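Local coordinates for protein cyanuric acid amidohydrolase (Azorhizobium caulinodans, PDB 4NQ3) that hydrolyses cyanuric acid, opening its s-triazine ring to give carboxybiuret, a step in the breakdown of atrazine and melamine, at residues R129-A134 with G189-G194; D146-H151 with S220-C225. All coordinates share one frame; numbering follows the deposited sequence.

Contact 1. Residues R129-A134 with G189-G194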
ATOM      1  N   ARG A 129     -21.002  27.835  -2.626  1.00 24.95           N
ATOM      2  CA  ARG A 129     -22.135  28.606  -2.131  1.00 24.22           C
ATOM      3  C   ARG A 129     -22.937  27.791  -1.145  1.00 29.34           C
ATOM      4  O   ARG A 129     -23.453  28.327  -0.163  1.00 29.26           O
ATOM      5  CB  ARG A 129     -23.021  29.077  -3.274  1.00 24.10           C
ATOM      6  CG  ARG A 129     -22.361  30.101  -4.195  1.00 23.09           C
ATOM      7  CD  ARG A 129     -23.377  30.554  -5.213  1.00 34.45           C
ATOM      8  NE  ARG A 129     -22.785  30.852  -6.511  1.00 46.25           N
ATOM      9  CZ  ARG A 129     -22.042  31.923  -6.784  1.00 62.14           C
ATOM     10  NH1 ARG A 129     -21.790  32.840  -5.843  1.00 63.09           N
ATOM     11  NH2 ARG A 129     -21.552  32.076  -8.009  1.00 66.05           N
HETATM   12  N   MSE A 130     -23.029  26.489  -1.395  1.00 31.79           N
HETATM   13  CA  MSE A 130     -23.840  25.624  -0.543  1.00 28.19           C
HETATM   14  C   MSE A 130     -23.263  25.607   0.870  1.00 24.58           C
HETATM   15  O   MSE A 130     -23.980  25.800   1.847  1.00 27.73           O
HETATM   16  CB  MSE A 130     -23.919  24.202  -1.120  1.00 25.80           C
HETATM   17  CG  MSE A 130     -24.827  23.309  -0.329  1.00 24.56           C
HETATM   18 SE   MSE A 130     -25.127  21.567  -1.123  0.63 26.08          SE
HETATM   19  CE  MSE A 130     -25.841  22.157  -2.828  1.00 65.60           C
ATOM     20  N   VAL A 131     -21.955  25.412   0.961  1.00 28.01           N
ATOM     21  CA  VAL A 131     -21.286  25.331   2.242  1.00 24.51           C
ATOM     22  C   VAL A 131     -21.307  26.693   2.927  1.00 25.37           C
ATOM     23  O   VAL A 131     -21.598  26.788   4.127  1.00 22.54           O
ATOM     24  CB  VAL A 131     -19.836  24.832   2.055  1.00 21.80           C
ATOM     25  CG1 VAL A 131     -19.034  24.998   3.312  1.00 21.41           C
ATOM     26  CG2 VAL A 131     -19.836  23.368   1.607  1.00 20.50           C
ATOM     27  N   ALA A 132     -21.076  27.752   2.152  1.00 28.39           N
ATOM     28  CA  ALA A 132     -21.085  29.106   2.696  1.00 26.78           C
ATOM     29  C   ALA A 132     -22.391  29.408   3.410  1.00 28.02           C
ATOM     30  O   ALA A 132     -22.391  29.955   4.518  1.00 29.48           O
ATOM     31  CB  ALA A 132     -20.854  30.102   1.605  1.00 30.22           C
ATOM     32  N   GLN A 133     -23.504  29.052   2.768  1.00 26.45           N
ATOM     33  CA  GLN A 133     -24.829  29.257   3.338  1.00 29.74           C
ATOM     34  C   GLN A 133     -24.952  28.464   4.631  1.00 30.93           C
ATOM     35  O   GLN A 133     -25.430  28.992   5.638  1.00 36.05           O
ATOM     36  CB  GLN A 133     -25.930  28.872   2.343  1.00 38.02           C
ATOM     37  CG  GLN A 133     -26.396  30.044   1.446  1.00 50.89           C
ATOM     38  CD  GLN A 133     -27.025  29.599   0.098  1.00 74.69           C
ATOM     39  OE1 GLN A 133     -27.257  28.403  -0.148  1.00 65.53           O
ATOM     40  NE2 GLN A 133     -27.262  30.572  -0.790  1.00 84.80           N
ATOM     41  N   ALA A 134     -24.564  27.188   4.596  1.00 31.04           N
ATOM     42  CA  ALA A 134     -24.611  26.353   5.793  1.00 20.48           C
ATOM     43  C   ALA A 134     -23.760  26.905   6.948  1.00 32.90           C
ATOM     44  O   ALA A 134     -24.199  26.927   8.111  1.00 28.06           O
ATOM     45  CB  ALA A 134     -24.171  24.955   5.464  1.00 18.96           C
ATOM     46  N   GLY A 189     -11.465  21.622  -1.053  1.00 22.86           N
ATOM     47  CA  GLY A 189     -11.106  22.958  -1.482  1.00 21.52           C
ATOM     48  C   GLY A 189     -12.304  23.866  -1.652  1.00 21.31           C
ATOM     49  O   GLY A 189     -12.296  24.996  -1.151  1.00 20.93           O
ATOM     50  N   ALA A 190     -13.322  23.392  -2.372  1.00 22.10           N
ATOM     51  CA  ALA A 190     -14.538  24.179  -2.564  1.00 22.68           C
ATOM     52  C   ALA A 190     -15.207  24.476  -1.229  1.00 21.40           C
ATOM     53  O   ALA A 190     -15.618  25.594  -0.969  1.00 32.47           O
ATOM     54  CB  ALA A 190     -15.488  23.485  -3.483  1.00 24.40           C
ATOM     55  N   SER A 191     -15.302  23.474  -0.373  1.00 20.47           N
ATOM     56  CA  SER A 191     -15.839  23.685   0.961  1.00 23.48           C
ATOM     57  C   SER A 191     -15.043  24.719   1.746  1.00 27.85           C
ATOM     58  O   SER A 191     -15.613  25.563   2.431  1.00 35.37           O
ATOM     59  CB  SER A 191     -15.856  22.369   1.731  1.00 23.27           C
ATOM     60  OG  SER A 191     -16.737  21.467   1.095  1.00 31.66           O
ATOM     61  N   ALA A 192     -13.721  24.662   1.650  1.00 26.17           N
ATOM     62  CA  ALA A 192     -12.888  25.608   2.370  1.00 22.19           C
ATOM     63  C   ALA A 192     -13.156  27.045   1.887  1.00 22.67           C
ATOM     64  O   ALA A 192     -13.277  27.970   2.689  1.00 20.26           O
ATOM     65  CB  ALA A 192     -11.425  25.242   2.205  1.00 21.89           C
ATOM     66  N   LEU A 193     -13.289  27.232   0.578  1.00 23.94           N
ATOM     67  CA  LEU A 193     -13.553  28.572   0.061  1.00 26.11           C
ATOM     68  C   LEU A 193     -14.920  29.036   0.525  1.00 26.44           C
ATOM     69  O   LEU A 193     -15.134  30.216   0.794  1.00 28.80           O
ATOM     70  CB  LEU A 193     -13.467  28.590  -1.458  1.00 22.76           C
ATOM     71  CG  LEU A 193     -11.998  28.498  -1.836  1.00 28.99           C
ATOM     72  CD1 LEU A 193     -11.805  28.303  -3.332  1.00 24.62           C
ATOM     73  CD2 LEU A 193     -11.275  29.716  -1.300  1.00 23.44           C
ATOM     74  N   GLY A 194     -15.851  28.090   0.624  1.00 26.73           N
ATOM     75  CA  GLY A 194     -17.177  28.373   1.144  1.00 22.13           C
ATOM     76  C   GLY A 194     -17.090  28.883   2.572  1.00 28.43           C
ATOM     77  O   GLY A 194     -17.735  29.883   2.909  1.00 27.22           O
TER
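A chi1 of 169° sets CG1 of Val-131 trans to the backbone N and leaves CG2 beside it, which spreads both methyls over one turn of the neighbouring helix, at Ser-191. CG1 lies against the carbonyl oxygen Ser-191 O at 3.6 Å, and CG2 against the hydroxyl Ser-191 OG at 3.7 Å. That hydroxyl is turned beside its own backbone N (chi1 -64°) and is hydrogen-bonded to Ser-187 O, one turn earlier in its helix; toward Val-131 it offers van der Waals contact. Next to the valine, Ala-132 meets the backbone of Gly-194: its CB is 3.4 Å from Gly-194 O, and the Ala-132 CA is also 3.4 Å from this oxygen in a bent CA-H...O contact. Helices 125-141 and 180-199 of the predicted repeating unit RU B (106-243) pack here at a crossing angle of -43°, on one side of that unit's four-stranded mixed sheet. Gly-194 has no side chain at the interface, and the axes of the two segments approach to 7.6 Å, the CA atoms of Ala-132 and Gly-194 to 4.3 Å. All four touching residues are buried. Val-131 also touches His-234, while Ser-191 reaches Val-155 and Cys-157 on strand 150-157.

Contact 2. Residues D146-H151 with S220-C225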
ATOM      1  N   ASP A 146     -20.037  37.920  15.091  1.00 61.92           N
ATOM      2  CA  ASP A 146     -18.707  38.393  14.718  1.00 58.16           C
ATOM      3  C   ASP A 146     -17.838  37.236  14.207  1.00 51.28           C
ATOM      4  O   ASP A 146     -17.537  36.286  14.936  1.00 46.53           O
ATOM      5  CB  ASP A 146     -18.053  39.078  15.920  1.00 62.69           C
ATOM      6  CG  ASP A 146     -16.833  39.880  15.546  1.00 71.04           C
ATOM      7  OD1 ASP A 146     -16.383  39.758  14.381  1.00 69.79           O
ATOM      8  OD2 ASP A 146     -16.358  40.665  16.407  1.00 77.77           O
ATOM      9  N   PRO A 147     -17.436  37.297  12.938  1.00 49.28           N
ATOM     10  CA  PRO A 147     -16.585  36.215  12.443  1.00 48.65           C
ATOM     11  C   PRO A 147     -15.255  36.090  13.212  1.00 48.34           C
ATOM     12  O   PRO A 147     -14.713  34.995  13.281  1.00 49.52           O
ATOM     13  CB  PRO A 147     -16.354  36.597  10.974  1.00 45.91           C
ATOM     14  CG  PRO A 147     -17.524  37.430  10.627  1.00 44.34           C
ATOM     15  CD  PRO A 147     -17.831  38.222  11.868  1.00 46.53           C
ATOM     16  N   GLU A 148     -14.739  37.157  13.809  1.00 50.93           N
ATOM     17  CA  GLU A 148     -13.476  37.004  14.526  1.00 54.18           C
ATOM     18  C   GLU A 148     -13.661  36.135  15.762  1.00 49.87           C
ATOM     19  O   GLU A 148     -12.685  35.678  16.355  1.00 55.38           O
ATOM     20  CB  GLU A 148     -12.869  38.364  14.904  1.00 65.47           C
ATOM     21  CG  GLU A 148     -12.356  39.164  13.701  1.00 82.37           C
ATOM     22  CD  GLU A 148     -11.195  38.457  12.965  1.00 93.46           C
ATOM     23  OE1 GLU A 148     -11.434  37.847  11.887  1.00 93.54           O
ATOM     24  OE2 GLU A 148     -10.045  38.514  13.462  1.00 96.26           O
ATOM     25  N   ASP A 149     -14.907  35.832  16.099  1.00 45.84           N
ATOM     26  CA  ASP A 149     -15.166  34.981  17.244  1.00 45.47           C
ATOM     27  C   ASP A 149     -15.310  33.526  16.826  1.00 40.37           C
ATOM     28  O   ASP A 149     -15.547  32.666  17.663  1.00 44.47           O
ATOM     29  CB  ASP A 149     -16.420  35.439  17.989  1.00 56.59           C
ATOM     30  CG  ASP A 149     -16.189  36.721  18.765  1.00 72.74           C
ATOM     31  OD1 ASP A 149     -15.068  36.904  19.296  1.00 76.15           O
ATOM     32  OD2 ASP A 149     -17.124  37.546  18.847  1.00 80.68           O
ATOM     33  N   VAL A 150     -15.164  33.253  15.535  1.00 35.51           N
ATOM     34  CA  VAL A 150     -15.137  31.883  15.045  1.00 32.68           C
ATOM     35  C   VAL A 150     -13.702  31.389  15.027  1.00 32.70           C
ATOM     36  O   VAL A 150     -12.821  32.051  14.501  1.00 36.83           O
ATOM     37  CB  VAL A 150     -15.750  31.775  13.631  1.00 31.65           C
ATOM     38  CG1 VAL A 150     -15.451  30.428  13.015  1.00 29.26           C
ATOM     39  CG2 VAL A 150     -17.259  32.020  13.682  1.00 31.80           C
ATOM     40  N   HIS A 151     -13.467  30.200  15.559  1.00 34.80           N
ATOM     41  CA  HIS A 151     -12.100  29.704  15.678  1.00 35.06           C
ATOM     42  C   HIS A 151     -11.802  28.472  14.847  1.00 37.52           C
ATOM     43  O   HIS A 151     -10.649  28.182  14.563  1.00 47.31           O
ATOM     44  CB  HIS A 151     -11.776  29.423  17.141  1.00 33.11           C
ATOM     45  CG  HIS A 151     -11.498  30.668  17.908  1.00 45.55           C
ATOM     46  ND1 HIS A 151     -10.228  31.194  18.022  1.00 46.02           N
ATOM     47  CD2 HIS A 151     -12.325  31.526  18.548  1.00 41.74           C
ATOM     48  CE1 HIS A 151     -10.284  32.315  18.716  1.00 47.87           C
ATOM     49  NE2 HIS A 151     -11.544  32.541  19.043  1.00 47.24           N
ATOM     50  N   SER A 220      -8.531  30.070   3.946  1.00 31.96           N
ATOM     51  CA  SER A 220      -9.092  30.399   5.250  1.00 32.61           C
ATOM     52  C   SER A 220      -8.161  29.936   6.360  1.00 36.92           C
ATOM     53  O   SER A 220      -7.549  28.866   6.271  1.00 42.30           O
ATOM     54  CB  SER A 220     -10.466  29.747   5.430  1.00 29.95           C
ATOM     55  OG  SER A 220     -10.770  29.633   6.810  1.00 27.39           O
ATOM     56  N   ALA A 221      -8.068  30.726   7.418  1.00 35.63           N
ATOM     57  CA  ALA A 221      -7.305  30.313   8.592  1.00 37.05           C
ATOM     58  C   ALA A 221      -8.159  29.444   9.525  1.00 37.68           C
ATOM     59  O   ALA A 221      -7.698  29.022  10.589  1.00 32.62           O
ATOM     60  CB  ALA A 221      -6.784  31.536   9.338  1.00 36.17           C
ATOM     61  N   ARG A 222      -9.399  29.172   9.140  1.00 24.40           N
ATOM     62  CA  ARG A 222     -10.256  28.475  10.066  1.00 30.44           C
ATOM     63  C   ARG A 222     -10.938  27.249   9.484  1.00 33.77           C
ATOM     64  O   ARG A 222     -11.487  26.419  10.227  1.00 38.02           O
ATOM     65  CB  ARG A 222     -11.277  29.457  10.621  1.00 29.74           C
ATOM     66  CG  ARG A 222     -10.656  30.187  11.792  1.00 37.64           C
ATOM     67  CD  ARG A 222     -11.248  31.529  12.063  1.00 41.17           C
ATOM     68  NE  ARG A 222     -10.973  32.467  10.990  1.00 36.99           N
ATOM     69  CZ  ARG A 222     -11.604  33.623  10.878  1.00 43.12           C
ATOM     70  NH1 ARG A 222     -12.496  33.964  11.793  1.00 43.05           N
ATOM     71  NH2 ARG A 222     -11.348  34.439   9.868  1.00 52.66           N
ATOM     72  N   ALA A 223     -10.845  27.101   8.168  1.00 31.46           N
ATOM     73  CA  ALA A 223     -11.454  25.969   7.481  1.00 31.31           C
ATOM     74  C   ALA A 223     -10.769  24.652   7.831  1.00 32.95           C
ATOM     75  O   ALA A 223      -9.542  24.561   7.843  1.00 31.11           O
ATOM     76  CB  ALA A 223     -11.434  26.194   5.959  1.00 30.52           C
ATOM     77  N   SER A 224     -11.571  23.635   8.129  1.00 32.00           N
ATOM     78  CA  SER A 224     -11.049  22.282   8.221  1.00 27.47           C
ATOM     79  C   SER A 224     -11.997  21.306   7.517  1.00 25.80           C
ATOM     80  O   SER A 224     -13.072  21.015   8.005  1.00 24.65           O
ATOM     81  CB  SER A 224     -10.842  21.885   9.666  1.00 25.87           C
ATOM     82  OG  SER A 224     -10.507  20.515   9.744  1.00 30.88           O
ATOM     83  N   CYS A 225     -11.605  20.814   6.351  1.00 29.98           N
ATOM     84  CA  CYS A 225     -12.502  19.989   5.551  1.00 27.64           C
ATOM     85  C   CYS A 225     -12.045  18.554   5.407  1.00 26.71           C
ATOM     86  O   CYS A 225     -10.863  18.282   5.199  1.00 35.37           O
ATOM     87  CB  CYS A 225     -12.661  20.623   4.194  1.00 27.27           C
ATOM     88  SG  CYS A 225     -13.203  22.310   4.429  1.00 41.60           S
TER
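Arg-222 reaches across to the turn 147-149 and the start of the strand that follows it, and nearly all of its length is used. Its CB points toward the other segment and lies at the margin of contact, 4.2 Å from His-151 O. CG comes closer to the same carbonyl oxygen, 3.4 Å from His-151 O, and CD passes close to Val-150 O. Arg-222 NE lies 4.0 Å from Val-150 O. The chain bends at chi3 (-67°), bringing NH1 back to the carbonyl that CD has just passed: NH1 donates a weak but nearly straight hydrogen bond to Val-150 O, 3.3 Å long with 171° at the hydrogen. Pro-147 O is 2.9 Å from the same NH1; both oxygens lie at the edge of the guanidinium, near its plane. Pro-147 O accepts the backbone N-H of Val-150, in the 3-10 turn. At the far tip, Arg-222 NH2 has a long salt bridge to Glu-148 OE1 at 4.0 Å, with the carboxylate and guanidinium planes 77° apart and the glutamate poorly ordered. The stronger partner of NH2 is Glu-201, which also binds Ser-220 OG. Ser-220 OG accepts Arg-222 N at 2.7 Å and Ala-223 N as well, and so steadies the backbone from which the arginine springs. Asp-146 OD1 similarly takes Glu-148 N. The Asx turn opening the 3-10 segment 147-149 and the ST turn and ST motif before strand 223-227 thus lead toward two parallel neighbours in a mixed sheet of order 106-113, 235-242, 150-157, 223-227.

How the contacts relate
Contacts 1 and 2 both lie within the predicted RU B, their centres 12 Å apart, and their segments alternate along the chain: helix 125-141 leads to strand 150-157, helix 180-199 to strand 223-227. They touch where the second helix packs on the second strand. Cys-225 SG is 3.8 Å from Ser-191 CB, and the methyls Ala-192 CB and Ala-223 CB are 3.9 Å apart. In contact 1 the Ser-191 side chain is about 10 Å from bound barbituric acid and about 6 Å from that of substrate-binding Arg-188. Segment 220-225 of contact 2 ends one residue before the nucleophile Ser-226, and the Arg-222 side chain is about 12 Å from magnesium.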